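Local coordinates for nitric oxide dioxygenase (Rhodothermus marinus DSM 4252, PDB 6WK3), which binds heme b in a globin fold, probably serves as a nitric oxide dioxygenase, and is here an engineered carbene transferase, at residues Pro19-His24 with Ala63-Ile68; Pro41-Leu46 with Ala92-Leu97; Arg80-His85 with Ala138-Val143. The protein carries 1 engineered substitution. All blocks are in the same frame, centred on the assembly; numbering follows the deposited sequence.

How the contacts relate
The three contacts have no helix in common and differ sharply in chemistry. Contact 1 joins helix 18-39 to helix 50-66, away from the annotated sites, with an apolar pair beneath an exposed amide-guanidinium bond. Contacts 2 and 3 lie across the chain's centre from it, and both touch the same heme. Contact 2, partly buried, sets the loop before helix 50-66 against helix 94-110 through apolar and ring contacts. Contact 3 is the buried one, joining helix 75-88 to helix 116-145 behind the iron ligand and against the second subunit. Contacts 2 and 3 meet at Tyr95 and His85, whereas the centre of contact 1 lies about 24 Å and 25 Å from theirs.

Contact 1 of 3, residues Pro19-His24 with Ala63-Ile68; sequences PALQKH and AYARSI
Gln22 and Arg66 carry the polar half of this helix-helix contact, and Leu21 and Ala65 the apolar half. The two polar side chains meet at about a right angle, their amide and guanidinium planes inclined by 63°. Both terminal nitrogens of Arg66 converge on a single acceptor: NH1 reaches Gln22 OE1 at 2.8 Å and NH2 reaches Gln22 OE1 at 2.7 Å. The two bonds are not equivalent. NH2 lies in the carbonyl plane on a lone pair, while NH1 stands above that plane, and neither N-H is straight (both near 133°), as expected when two N-H groups, gripping end-on, share one oxygen. With CG of Arg66 anti to its carbonyl carbon (chi1 -70°) and the chain extended to NE, the guanidinium is carried across to Gln22 on helix 18-39. Deeper in, Leu21 CD1 touches Ala65 CB at 3.7 Å, and both residues rest on Trp122 of helix 116-145. Tyr64 directs its ring elsewhere, its OH bonded to Ala125 O. Above this apolar floor, the neutral amide of Gln22 probably holds the guanidinium without offsetting its charge, which the solvent-exposed position would make tolerable.

Contact 2 of 3, residues Pro41-Leu46 with Ala92-Leu97; sequences PETRSL and AVHYPL. With HEM (protoporphyrin IX containing Fe), chain E.
Thr43 and His94 mark the closest backbone approach, with CA atoms 8.2 Å apart, where a loop of helical backbone angles but without regular helical bonding meets the segment 92-97, which runs on into helix 94-110. The His94 imidazole is the centre of the contact. Leu46 comes from the opposite direction and lays CD1 over one face of the ring, 3.9 Å from His94 CE1. Thr43 slides past it, and its CG2 stops 4.1 Å from His94 CD2 at an oblique approach. The Thr43 torsion (chi1 71°) explains the division of labour: CG2 is anti to the carbonyl carbon and serves the apolar contact, while OG1 bonds Tyr40 O. On the other segment, His94 ND1 is hydrogen-bonded to Gln91 N, which helps fix the ring's rotation.

Both segments also border the heme. His94 CB lies 3.6 Å from the vinyl carbon CAC, and Leu46 CD1 is 3.4 Å from the CBC end of the same vinyl. Tyr95 turns away from the loop and towards the porphyrin: the methyl CMC sits over one face of its ring, offset toward the rim, and CE1 of Tyr95 is 3.6 Å from the meso carbon CHC. Its OH bonds Glu137 OE1 and, weakly, His85 ND1. A phenylalanine here would keep a ring against the methyl, but without the hydroxyl Glu137 OE1 would lack that mate and His85 would probably be less firmly positioned, resting on Glu137 OE2 alone among the polar partners named. Tyr95 and Glu137 next to the iron-binding His85 form the proximal His-Tyr-Glu arrangement familiar from flavohemoglobins, in keeping with the globin family, while Leu46 and His94 form part of the pocket wall beside the CAC-CBC vinyl.

Contact 3 of 3, residues Arg80-His85 with Ala138-Val143; sequences RMVLSH and AQVYAV. With HEM (protoporphyrin IX containing Fe), chain E.
Val82 and His85 are where segment 80-85 meets Val140 and Tyr141, while the neighbouring side chains of the segment serve the heme or the dimer. Arg80 bends at chi3 (-34°), which brings NE back towards a heme propionate; NE donates to HEM O2A at 3.3 Å with an N-H...O angle of 151°, and the oxygen lies in the guanidinium plane, at its edge. Met81 lies along the porphyrin, its CG 3.6 Å from the methyl CMA, and it also packs on Leu133. Val82 turns the other way: CG1, anti to the backbone N (chi1 162°), meets Val140 CG2 at 4.2 Å, the two side chains crossing obliquely, and Leu133, Lys136 and Glu137 continue its contact with helix 116-145.

This is the globin arrangement in which the proximal helix, here 75-88, holds the iron ligand on one side and rests on the last long helix on another. Leu83 packs on Leu144 of the second subunit. Ser84 OG sits between HEM O1A (3.0 Å) and Arg80 O (2.9 Å); Arg87 NE of the second subunit is also hydrogen-bonded to this OG.

At His85, NE2 binds HEM FE at 2.4 Å. CE1 leans towards HEM NB and CD2 towards HEM ND, so the imidazole is aligned with that diagonal of the porphyrin. Met81 O lies 3.1 Å above one face of the His85 ring, offset toward its rim, and ND1 is held by Glu137 OE2, a second-shell partner that orients the ligand. Tyr141 OH comes within 3.5 Å of His85 O, though its hydrogen bond is to Val90 O.

Contact 1 of 3, residues Pro19-His24 with Ala63-Ile68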
loop_
_atom_site.group_PDB
_atom_site.type_symbol
_atom_site.label_atom_id
_atom_site.label_comp_id
_atom_site.label_asym_id
_atom_site.label_seq_id
_atom_site.Cartn_x
_atom_site.Cartn_y
_atom_site.Cartn_z
ATOM N N PRO A 19 -24.904 -15.462 -0.275
ATOM C CA PRO A 19 -24.658 -16.913 -0.373
ATOM C C PRO A 19 -23.871 -17.332 -1.608
ATOM O O PRO A 19 -23.016 -18.223 -1.511
ATOM C CB PRO A 19 -26.076 -17.497 -0.363
ATOM C CG PRO A 19 -26.850 -16.532 0.456
ATOM C CD PRO A 19 -26.313 -15.178 0.078
ATOM N N ALA A 20 -24.130 -16.721 -2.769
ATOM C CA ALA A 20 -23.346 -17.034 -3.963
ATOM C C ALA A 20 -21.910 -16.537 -3.848
ATOM O O ALA A 20 -20.984 -17.190 -4.345
ATOM C CB ALA A 20 -24.007 -16.435 -5.205
ATOM N N LEU A 21 -21.704 -15.385 -3.208
ATOM C CA LEU A 21 -20.354 -14.859 -3.047
ATOM C C LEU A 21 -19.551 -15.673 -2.042
ATOM O O LEU A 21 -18.335 -15.829 -2.207
ATOM C CB LEU A 21 -20.404 -13.392 -2.627
ATOM C CG LEU A 21 -20.694 -12.375 -3.733
ATOM C CD1 LEU A 21 -20.757 -10.976 -3.159
ATOM C CD2 LEU A 21 -19.652 -12.445 -4.826
ATOM N N GLN A 22 -20.199 -16.202 -1.002
ATOM C CA GLN A 22 -19.490 -17.073 -0.070
ATOM C C GLN A 22 -18.898 -18.283 -0.779
ATOM O O GLN A 22 -17.868 -18.814 -0.349
ATOM C CB GLN A 22 -20.422 -17.531 1.050
ATOM C CG GLN A 22 -20.841 -16.426 1.995
ATOM C CD GLN A 22 -21.793 -16.913 3.074
ATOM O OE1 GLN A 22 -21.699 -16.506 4.233
ATOM N NE2 GLN A 22 -22.714 -17.791 2.695
ATOM N N LYS A 23 -19.522 -18.723 -1.870
ATOM C CA LYS A 23 -19.042 -19.878 -2.613
ATOM C C LYS A 23 -18.236 -19.515 -3.852
ATOM O O LYS A 23 -17.403 -20.315 -4.282
ATOM C CB LYS A 23 -20.222 -20.765 -3.028
ATOM C CG LYS A 23 -20.784 -21.634 -1.909
ATOM C CD LYS A 23 -21.857 -22.588 -2.430
ATOM C CE LYS A 23 -22.376 -23.514 -1.335
ATOM N NZ LYS A 23 -21.296 -24.353 -0.738
ATOM N N HIS A 24 -18.449 -18.332 -4.436
ATOM C CA HIS A 24 -17.920 -18.040 -5.765
ATOM C C HIS A 24 -17.144 -16.730 -5.864
ATOM O O HIS A 24 -16.768 -16.341 -6.974
ATOM C CB HIS A 24 -19.058 -18.010 -6.799
ATOM C CG HIS A 24 -19.859 -19.273 -6.864
ATOM N ND1 HIS A 24 -19.282 -20.523 -6.949
ATOM C CD2 HIS A 24 -21.199 -19.478 -6.877
ATOM C CE1 HIS A 24 -20.229 -21.442 -6.998
ATOM N NE2 HIS A 24 -21.402 -20.834 -6.956
ATOM N N ALA A 63 -17.311 -8.954 1.940
ATOM C CA ALA A 63 -17.537 -8.051 3.064
ATOM C C ALA A 63 -18.449 -6.895 2.668
ATOM O O ALA A 63 -19.339 -6.508 3.431
ATOM C CB ALA A 63 -16.201 -7.528 3.598
ATOM N N TYR A 64 -18.249 -6.345 1.471
ATOM C CA TYR A 64 -19.073 -5.238 0.999
ATOM C C TYR A 64 -20.528 -5.655 0.854
ATOM O O TYR A 64 -21.439 -4.899 1.204
ATOM C CB TYR A 64 -18.523 -4.737 -0.334
ATOM C CG TYR A 64 -19.234 -3.548 -0.936
ATOM C CD1 TYR A 64 -19.633 -2.469 -0.151
ATOM C CD2 TYR A 64 -19.480 -3.493 -2.301
ATOM C CE1 TYR A 64 -20.263 -1.368 -0.722
ATOM C CE2 TYR A 64 -20.107 -2.410 -2.874
ATOM C CZ TYR A 64 -20.495 -1.352 -2.086
ATOM O OH TYR A 64 -21.116 -0.279 -2.675
ATOM N N ALA A 65 -20.768 -6.856 0.330
ATOM C CA ALA A 65 -22.135 -7.341 0.199
ATOM C C ALA A 65 -22.753 -7.613 1.566
ATOM O O ALA A 65 -23.950 -7.385 1.767
ATOM C CB ALA A 65 -22.161 -8.593 -0.680
ATOM N N ARG A 66 -21.950 -8.084 2.523
ATOM C CA ARG A 66 -22.437 -8.318 3.879
ATOM C C ARG A 66 -22.729 -7.021 4.624
ATOM O O ARG A 66 -23.379 -7.052 5.673
ATOM C CB ARG A 66 -21.412 -9.120 4.680
ATOM C CG ARG A 66 -21.229 -10.571 4.270
ATOM C CD ARG A 66 -20.727 -11.366 5.460
ATOM N NE ARG A 66 -19.954 -12.544 5.090
ATOM C CZ ARG A 66 -20.439 -13.780 5.081
ATOM N NH1 ARG A 66 -21.705 -14.003 5.416
ATOM N NH2 ARG A 66 -19.658 -14.797 4.737
ATOM N N SER A 67 -22.242 -5.889 4.126
ATOM C CA SER A 67 -22.356 -4.621 4.828
ATOM C C SER A 67 -22.912 -3.546 3.906
ATOM O O SER A 67 -22.608 -2.364 4.067
ATOM C CB SER A 67 -21.003 -4.202 5.401
ATOM O OG SER A 67 -21.014 -2.847 5.820
ATOM N N ILE A 68 -23.724 -3.950 2.927
ATOM C CA ILE A 68 -24.263 -3.000 1.966
ATOM C C ILE A 68 -25.260 -2.042 2.616
ATOM O O ILE A 68 -25.486 -0.948 2.089
ATOM C CB ILE A 68 -24.885 -3.761 0.776
ATOM C CG1 ILE A 68 -25.132 -2.825 -0.409
ATOM C CG2 ILE A 68 -26.169 -4.456 1.188
ATOM C CD1 ILE A 68 -23.889 -2.143 -0.921
#

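Contact 2 of 3, residues Pro41-Leu46 with Ala92-Leu97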
loop_
_atom_site.group_PDB
_atom_site.type_symbol
_atom_site.label_atom_id
_atom_site.label_comp_id
_atom_site.label_asym_id
_atom_site.label_seq_id
_atom_site.Cartn_x
_atom_site.Cartn_y
_atom_site.Cartn_z
ATOM N N PRO A 41 -4.300 -4.601 -21.613
ATOM C CA PRO A 41 -2.945 -4.980 -21.184
ATOM C C PRO A 41 -2.171 -3.863 -20.507
ATOM O O PRO A 41 -1.227 -4.154 -19.763
ATOM C CB PRO A 41 -2.272 -5.410 -22.496
ATOM C CG PRO A 41 -3.400 -5.773 -23.404
ATOM C CD PRO A 41 -4.510 -4.830 -23.052
ATOM N N GLU A 42 -2.528 -2.599 -20.741
ATOM C CA GLU A 42 -1.840 -1.510 -20.055
ATOM C C GLU A 42 -1.938 -1.645 -18.539
ATOM O O GLU A 42 -1.037 -1.198 -17.819
ATOM C CB GLU A 42 -2.408 -0.164 -20.505
ATOM N N THR A 43 -3.005 -2.281 -18.041
ATOM C CA THR A 43 -3.246 -2.366 -16.606
ATOM C C THR A 43 -2.429 -3.446 -15.911
ATOM O O THR A 43 -2.322 -3.414 -14.681
ATOM C CB THR A 43 -4.725 -2.632 -16.317
ATOM O OG1 THR A 43 -5.049 -3.978 -16.696
ATOM C CG2 THR A 43 -5.614 -1.651 -17.069
ATOM N N ARG A 44 -1.869 -4.412 -16.646
ATOM C CA ARG A 44 -1.141 -5.485 -15.974
ATOM C C ARG A 44 0.108 -4.966 -15.282
ATOM O O ARG A 44 0.580 -5.578 -14.319
ATOM C CB ARG A 44 -0.762 -6.585 -16.959
ATOM C CG ARG A 44 -1.712 -6.754 -18.112
ATOM C CD ARG A 44 -1.023 -7.486 -19.253
ATOM N NE ARG A 44 -1.972 -7.905 -20.281
ATOM C CZ ARG A 44 -1.631 -8.534 -21.401
ATOM N NH1 ARG A 44 -0.356 -8.818 -21.636
ATOM N NH2 ARG A 44 -2.566 -8.878 -22.283
ATOM N N SER A 45 0.656 -3.845 -15.757
ATOM C CA SER A 45 1.797 -3.217 -15.100
ATOM C C SER A 45 1.481 -2.769 -13.679
ATOM O O SER A 45 2.407 -2.495 -12.909
ATOM C CB SER A 45 2.274 -2.014 -15.917
ATOM O OG SER A 45 2.140 -2.253 -17.308
ATOM N N LEU A 46 0.203 -2.695 -13.310
ATOM C CA LEU A 46 -0.174 -2.191 -11.999
ATOM C C LEU A 46 -0.117 -3.254 -10.908
ATOM O O LEU A 46 0.008 -2.899 -9.732
ATOM C CB LEU A 46 -1.580 -1.591 -12.066
ATOM C CG LEU A 46 -1.771 -0.498 -13.118
ATOM C CD1 LEU A 46 -3.232 -0.109 -13.233
ATOM C CD2 LEU A 46 -0.936 0.716 -12.779
ATOM N N ALA A 92 -8.646 7.272 -12.357
ATOM C CA ALA A 92 -10.100 7.386 -12.385
ATOM C C ALA A 92 -10.694 6.667 -13.588
ATOM O O ALA A 92 -11.770 6.063 -13.491
ATOM C CB ALA A 92 -10.507 8.857 -12.386
ATOM N N VAL A 93 -10.005 6.708 -14.730
ATOM C CA VAL A 93 -10.545 6.107 -15.947
ATOM C C VAL A 93 -10.420 4.592 -15.974
ATOM O O VAL A 93 -10.979 3.953 -16.874
ATOM C CB VAL A 93 -9.865 6.705 -17.191
ATOM C CG1 VAL A 93 -10.444 8.085 -17.484
ATOM C CG2 VAL A 93 -8.356 6.775 -16.990
ATOM N N HIS A 94 -9.707 3.997 -15.016
ATOM C CA HIS A 94 -9.643 2.541 -14.945
ATOM C C HIS A 94 -10.942 1.943 -14.417
ATOM O O HIS A 94 -11.279 0.804 -14.760
ATOM C CB HIS A 94 -8.476 2.108 -14.057
ATOM C CG HIS A 94 -7.129 2.377 -14.649
ATOM N ND1 HIS A 94 -6.100 2.945 -13.927
ATOM C CD2 HIS A 94 -6.638 2.154 -15.891
ATOM C CE1 HIS A 94 -5.033 3.057 -14.699
ATOM N NE2 HIS A 94 -5.334 2.585 -15.894
ATOM N N TYR A 95 -11.674 2.687 -13.587
ATOM C CA TYR A 95 -12.848 2.121 -12.926
ATOM C C TYR A 95 -13.919 1.618 -13.887
ATOM O O TYR A 95 -14.498 0.555 -13.607
ATOM C CB TYR A 95 -13.421 3.147 -11.938
ATOM C CG TYR A 95 -12.594 3.225 -10.682
ATOM C CD1 TYR A 95 -12.806 2.338 -9.637
ATOM C CD2 TYR A 95 -11.563 4.150 -10.561
ATOM C CE1 TYR A 95 -12.036 2.386 -8.494
ATOM C CE2 TYR A 95 -10.789 4.207 -9.419
ATOM C CZ TYR A 95 -11.034 3.323 -8.387
ATOM O OH TYR A 95 -10.272 3.364 -7.246
ATOM N N PRO A 96 -14.237 2.292 -14.999
ATOM C CA PRO A 96 -15.164 1.668 -15.958
ATOM C C PRO A 96 -14.655 0.347 -16.511
ATOM O O PRO A 96 -15.461 -0.558 -16.760
ATOM C CB PRO A 96 -15.299 2.731 -17.057
ATOM C CG PRO A 96 -15.011 4.009 -16.373
ATOM C CD PRO A 96 -13.941 3.688 -15.368
ATOM N N LEU A 97 -13.339 0.200 -16.688
ATOM C CA LEU A 97 -12.803 -1.041 -17.243
ATOM C C LEU A 97 -12.995 -2.204 -16.283
ATOM O O LEU A 97 -13.363 -3.308 -16.704
ATOM C CB LEU A 97 -11.319 -0.884 -17.578
ATOM C CG LEU A 97 -10.857 0.464 -18.120
ATOM C CD1 LEU A 97 -9.348 0.454 -18.328
ATOM C CD2 LEU A 97 -11.591 0.789 -19.410
HETATM C CHA HEM E . -5.825 -3.577 -4.739
HETATM C CHB HEM E . -10.677 -3.605 -4.387
HETATM C CHC HEM E . -10.788 -0.943 -8.429
HETATM C CHD HEM E . -6.239 -2.345 -9.409
HETATM C C1A HEM E . -7.105 -3.764 -4.254
HETATM C C2A HEM E . -7.468 -4.347 -2.981
HETATM C C3A HEM E . -8.799 -4.361 -2.885
HETATM C C4A HEM E . -9.343 -3.780 -4.092
HETATM C CMA HEM E . -9.620 -4.899 -1.697
HETATM C CAA HEM E . -6.484 -4.865 -1.916
HETATM C CBA HEM E . -6.149 -3.711 -0.978
HETATM C CGA HEM E . -5.344 -4.225 0.186
HETATM O O1A HEM E . -4.093 -4.141 0.136
HETATM O O2A HEM E . -5.952 -4.721 1.169
HETATM C C1B HEM E . -11.150 -2.832 -5.426
HETATM C C2B HEM E . -12.520 -2.415 -5.649
HETATM C C3B HEM E . -12.550 -1.687 -6.780
HETATM C C4B HEM E . -11.196 -1.610 -7.294
HETATM C CMB HEM E . -13.691 -2.803 -4.722
HETATM C CAB HEM E . -13.746 -0.982 -7.465
HETATM C CBB HEM E . -14.874 -0.659 -6.831
HETATM C C1C HEM E . -9.580 -1.108 -9.077
HETATM C C2C HEM E . -9.220 -0.554 -10.360
HETATM C C3C HEM E . -7.977 -0.943 -10.655
HETATM C C4C HEM E . -7.477 -1.748 -9.550
HETATM C CMC HEM E . -10.132 0.322 -11.246
HETATM C CAC HEM E . -7.247 -0.545 -11.955
HETATM C CBC HEM E . -6.302 -1.326 -12.474
HETATM C C1D HEM E . -5.663 -2.691 -8.200
HETATM C C2D HEM E . -4.256 -2.855 -7.885
HETATM C C3D HEM E . -4.157 -3.202 -6.589
HETATM C C4D HEM E . -5.489 -3.261 -6.038
HETATM C CMD HEM E . -3.096 -2.667 -8.889
HETATM C CAD HEM E . -2.888 -3.501 -5.760
HETATM C CBD HEM E . -2.150 -2.206 -5.445
HETATM C CGD HEM E . -1.204 -2.399 -4.284
HETATM O O1D HEM E . -1.446 -3.303 -3.439
HETATM O O2D HEM E . -0.213 -1.625 -4.200
HETATM N NA HEM E . -8.277 -3.431 -4.903
HETATM N NB HEM E . -10.376 -2.319 -6.446
HETATM N NC HEM E . -8.493 -1.828 -8.619
HETATM N ND HEM E . -6.371 -2.949 -7.048
HETATM FE FE HEM E . -8.394 -2.733 -6.807
#

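Contact 3 of 3, residues Arg80-His85 with Ala138-Val143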
loop_
_atom_site.group_PDB
_atom_site.type_symbol
_atom_site.label_atom_id
_atom_site.label_comp_id
_atom_site.label_asym_id
_atom_site.label_seq_id
_atom_site.Cartn_x
_atom_site.Cartn_y
_atom_site.Cartn_z
ATOM N N ARG A 80 -7.566 1.071 3.213
ATOM C CA ARG A 80 -6.550 0.216 2.610
ATOM C C ARG A 80 -6.647 0.231 1.092
ATOM O O ARG A 80 -5.629 0.336 0.400
ATOM C CB ARG A 80 -6.680 -1.209 3.141
ATOM C CG ARG A 80 -5.785 -1.513 4.326
ATOM C CD ARG A 80 -5.647 -3.012 4.531
ATOM N NE ARG A 80 -6.874 -3.722 4.174
ATOM C CZ ARG A 80 -7.896 -3.927 5.003
ATOM N NH1 ARG A 80 -7.848 -3.475 6.251
ATOM N NH2 ARG A 80 -8.968 -4.587 4.582
ATOM N N MET A 81 -7.864 0.133 0.553
ATOM C CA MET A 81 -8.031 0.154 -0.898
ATOM C C MET A 81 -7.513 1.452 -1.497
ATOM O O MET A 81 -6.850 1.442 -2.539
ATOM C CB MET A 81 -9.502 -0.036 -1.264
ATOM C CG MET A 81 -10.038 -1.408 -0.942
ATOM S SD MET A 81 -11.808 -1.529 -1.230
ATOM C CE MET A 81 -12.293 -2.534 0.168
ATOM N N VAL A 82 -7.812 2.581 -0.852
ATOM C CA VAL A 82 -7.413 3.881 -1.382
ATOM C C VAL A 82 -5.895 3.975 -1.470
ATOM O O VAL A 82 -5.336 4.381 -2.495
ATOM C CB VAL A 82 -7.997 5.010 -0.511
ATOM C CG1 VAL A 82 -7.256 6.325 -0.763
ATOM C CG2 VAL A 82 -9.488 5.159 -0.767
ATOM N N LEU A 83 -5.206 3.594 -0.394
ATOM C CA LEU A 83 -3.761 3.769 -0.348
ATOM C C LEU A 83 -3.049 2.735 -1.205
ATOM O O LEU A 83 -2.019 3.044 -1.814
ATOM C CB LEU A 83 -3.281 3.716 1.102
ATOM C CG LEU A 83 -3.943 4.785 1.975
ATOM C CD1 LEU A 83 -3.724 4.517 3.448
ATOM C CD2 LEU A 83 -3.428 6.169 1.599
ATOM N N SER A 84 -3.587 1.515 -1.279
ATOM C CA SER A 84 -3.067 0.533 -2.224
ATOM C C SER A 84 -3.190 1.038 -3.658
ATOM O O SER A 84 -2.229 0.986 -4.431
ATOM C CB SER A 84 -3.799 -0.798 -2.051
ATOM O OG SER A 84 -3.601 -1.322 -0.748
ATOM N N HIS A 85 -4.366 1.547 -4.029
ATOM C CA HIS A 85 -4.557 2.053 -5.386
ATOM C C HIS A 85 -3.599 3.194 -5.688
ATOM O O HIS A 85 -2.970 3.228 -6.751
ATOM C CB HIS A 85 -5.995 2.521 -5.578
ATOM C CG HIS A 85 -6.973 1.405 -5.691
ATOM N ND1 HIS A 85 -8.336 1.605 -5.659
ATOM C CD2 HIS A 85 -6.787 0.075 -5.833
ATOM C CE1 HIS A 85 -8.949 0.441 -5.778
ATOM N NE2 HIS A 85 -8.030 -0.502 -5.888
ATOM N N ALA A 138 -7.935 10.702 -5.715
ATOM C CA ALA A 138 -7.555 11.979 -6.313
ATOM C C ALA A 138 -7.074 12.961 -5.251
ATOM O O ALA A 138 -6.105 13.699 -5.469
ATOM C CB ALA A 138 -8.731 12.566 -7.094
ATOM N N GLN A 139 -7.733 12.977 -4.089
ATOM C CA GLN A 139 -7.278 13.831 -2.999
ATOM C C GLN A 139 -5.890 13.423 -2.522
ATOM O O GLN A 139 -5.042 14.282 -2.262
ATOM C CB GLN A 139 -8.274 13.784 -1.842
ATOM C CG GLN A 139 -9.648 14.363 -2.160
ATOM C CD GLN A 139 -10.555 14.378 -0.945
ATOM O OE1 GLN A 139 -10.719 13.363 -0.266
ATOM N NE2 GLN A 139 -11.142 15.535 -0.659
ATOM N N VAL A 140 -5.637 12.117 -2.404
ATOM C CA VAL A 140 -4.334 11.650 -1.935
ATOM C C VAL A 140 -3.250 11.987 -2.953
ATOM O O VAL A 140 -2.126 12.351 -2.587
ATOM C CB VAL A 140 -4.386 10.141 -1.634
ATOM C CG1 VAL A 140 -2.981 9.552 -1.570
ATOM C CG2 VAL A 140 -5.139 9.882 -0.340
ATOM N N TYR A 141 -3.568 11.875 -4.244
ATOM C CA TYR A 141 -2.619 12.272 -5.279
ATOM C C TYR A 141 -2.261 13.750 -5.152
ATOM O O TYR A 141 -1.083 14.124 -5.214
ATOM C CB TYR A 141 -3.203 11.977 -6.661
ATOM C CG TYR A 141 -3.230 10.509 -7.031
ATOM C CD1 TYR A 141 -2.194 9.658 -6.666
ATOM C CD2 TYR A 141 -4.288 9.980 -7.756
ATOM C CE1 TYR A 141 -2.218 8.317 -7.010
ATOM C CE2 TYR A 141 -4.319 8.648 -8.105
ATOM C CZ TYR A 141 -3.285 7.819 -7.730
ATOM O OH TYR A 141 -3.326 6.486 -8.079
ATOM N N ALA A 142 -3.268 14.606 -4.952
ATOM C CA ALA A 142 -3.021 16.043 -4.899
ATOM C C ALA A 142 -2.135 16.425 -3.720
ATOM O O ALA A 142 -1.356 17.381 -3.814
ATOM C CB ALA A 142 -4.349 16.795 -4.836
ATOM N N VAL A 143 -2.224 15.683 -2.615
ATOM C CA VAL A 143 -1.425 15.988 -1.429
ATOM C C VAL A 143 0.038 15.609 -1.641
ATOM O O VAL A 143 0.945 16.294 -1.157
ATOM C CB VAL A 143 -2.024 15.278 -0.204
ATOM C CG1 VAL A 143 -1.264 15.630 1.049
ATOM C CG2 VAL A 143 -3.449 15.677 -0.055
HETATM C CHA HEM E . -5.825 -3.577 -4.739
HETATM C CHB HEM E . -10.677 -3.605 -4.387
HETATM C CHC HEM E . -10.788 -0.943 -8.429
HETATM C CHD HEM E . -6.239 -2.345 -9.409
HETATM C C1A HEM E . -7.105 -3.764 -4.254
HETATM C C2A HEM E . -7.468 -4.347 -2.981
HETATM C C3A HEM E . -8.799 -4.361 -2.885
HETATM C C4A HEM E . -9.343 -3.780 -4.092
HETATM C CMA HEM E . -9.620 -4.899 -1.697
HETATM C CAA HEM E . -6.484 -4.865 -1.916
HETATM C CBA HEM E . -6.149 -3.711 -0.978
HETATM C CGA HEM E . -5.344 -4.225 0.186
HETATM O O1A HEM E . -4.093 -4.141 0.136
HETATM O O2A HEM E . -5.952 -4.721 1.169
HETATM C C1B HEM E . -11.150 -2.832 -5.426
HETATM C C2B HEM E . -12.520 -2.415 -5.649
HETATM C C3B HEM E . -12.550 -1.687 -6.780
HETATM C C4B HEM E . -11.196 -1.610 -7.294
HETATM C CMB HEM E . -13.691 -2.803 -4.722
HETATM C CAB HEM E . -13.746 -0.982 -7.465
HETATM C CBB HEM E . -14.874 -0.659 -6.831
HETATM C C1C HEM E . -9.580 -1.108 -9.077
HETATM C C2C HEM E . -9.220 -0.554 -10.360
HETATM C C3C HEM E . -7.977 -0.943 -10.655
HETATM C C4C HEM E . -7.477 -1.748 -9.550
HETATM C CMC HEM E . -10.132 0.322 -11.246
HETATM C CAC HEM E . -7.247 -0.545 -11.955
HETATM C CBC HEM E . -6.302 -1.326 -12.474
HETATM C C1D HEM E . -5.663 -2.691 -8.200
HETATM C C2D HEM E . -4.256 -2.855 -7.885
HETATM C C3D HEM E . -4.157 -3.202 -6.589
HETATM C C4D HEM E . -5.489 -3.261 -6.038
HETATM C CMD HEM E . -3.096 -2.667 -8.889
HETATM C CAD HEM E . -2.888 -3.501 -5.760
HETATM C CBD HEM E . -2.150 -2.206 -5.445
HETATM C CGD HEM E . -1.204 -2.399 -4.284
HETATM O O1D HEM E . -1.446 -3.303 -3.439
HETATM O O2D HEM E . -0.213 -1.625 -4.200
HETATM N NA HEM E . -8.277 -3.431 -4.903
HETATM N NB HEM E . -10.376 -2.319 -6.446
HETATM N NC HEM E . -8.493 -1.828 -8.619
HETATM N ND HEM E . -6.371 -2.949 -7.048
HETATM FE FE HEM E . -8.394 -2.733 -6.807
#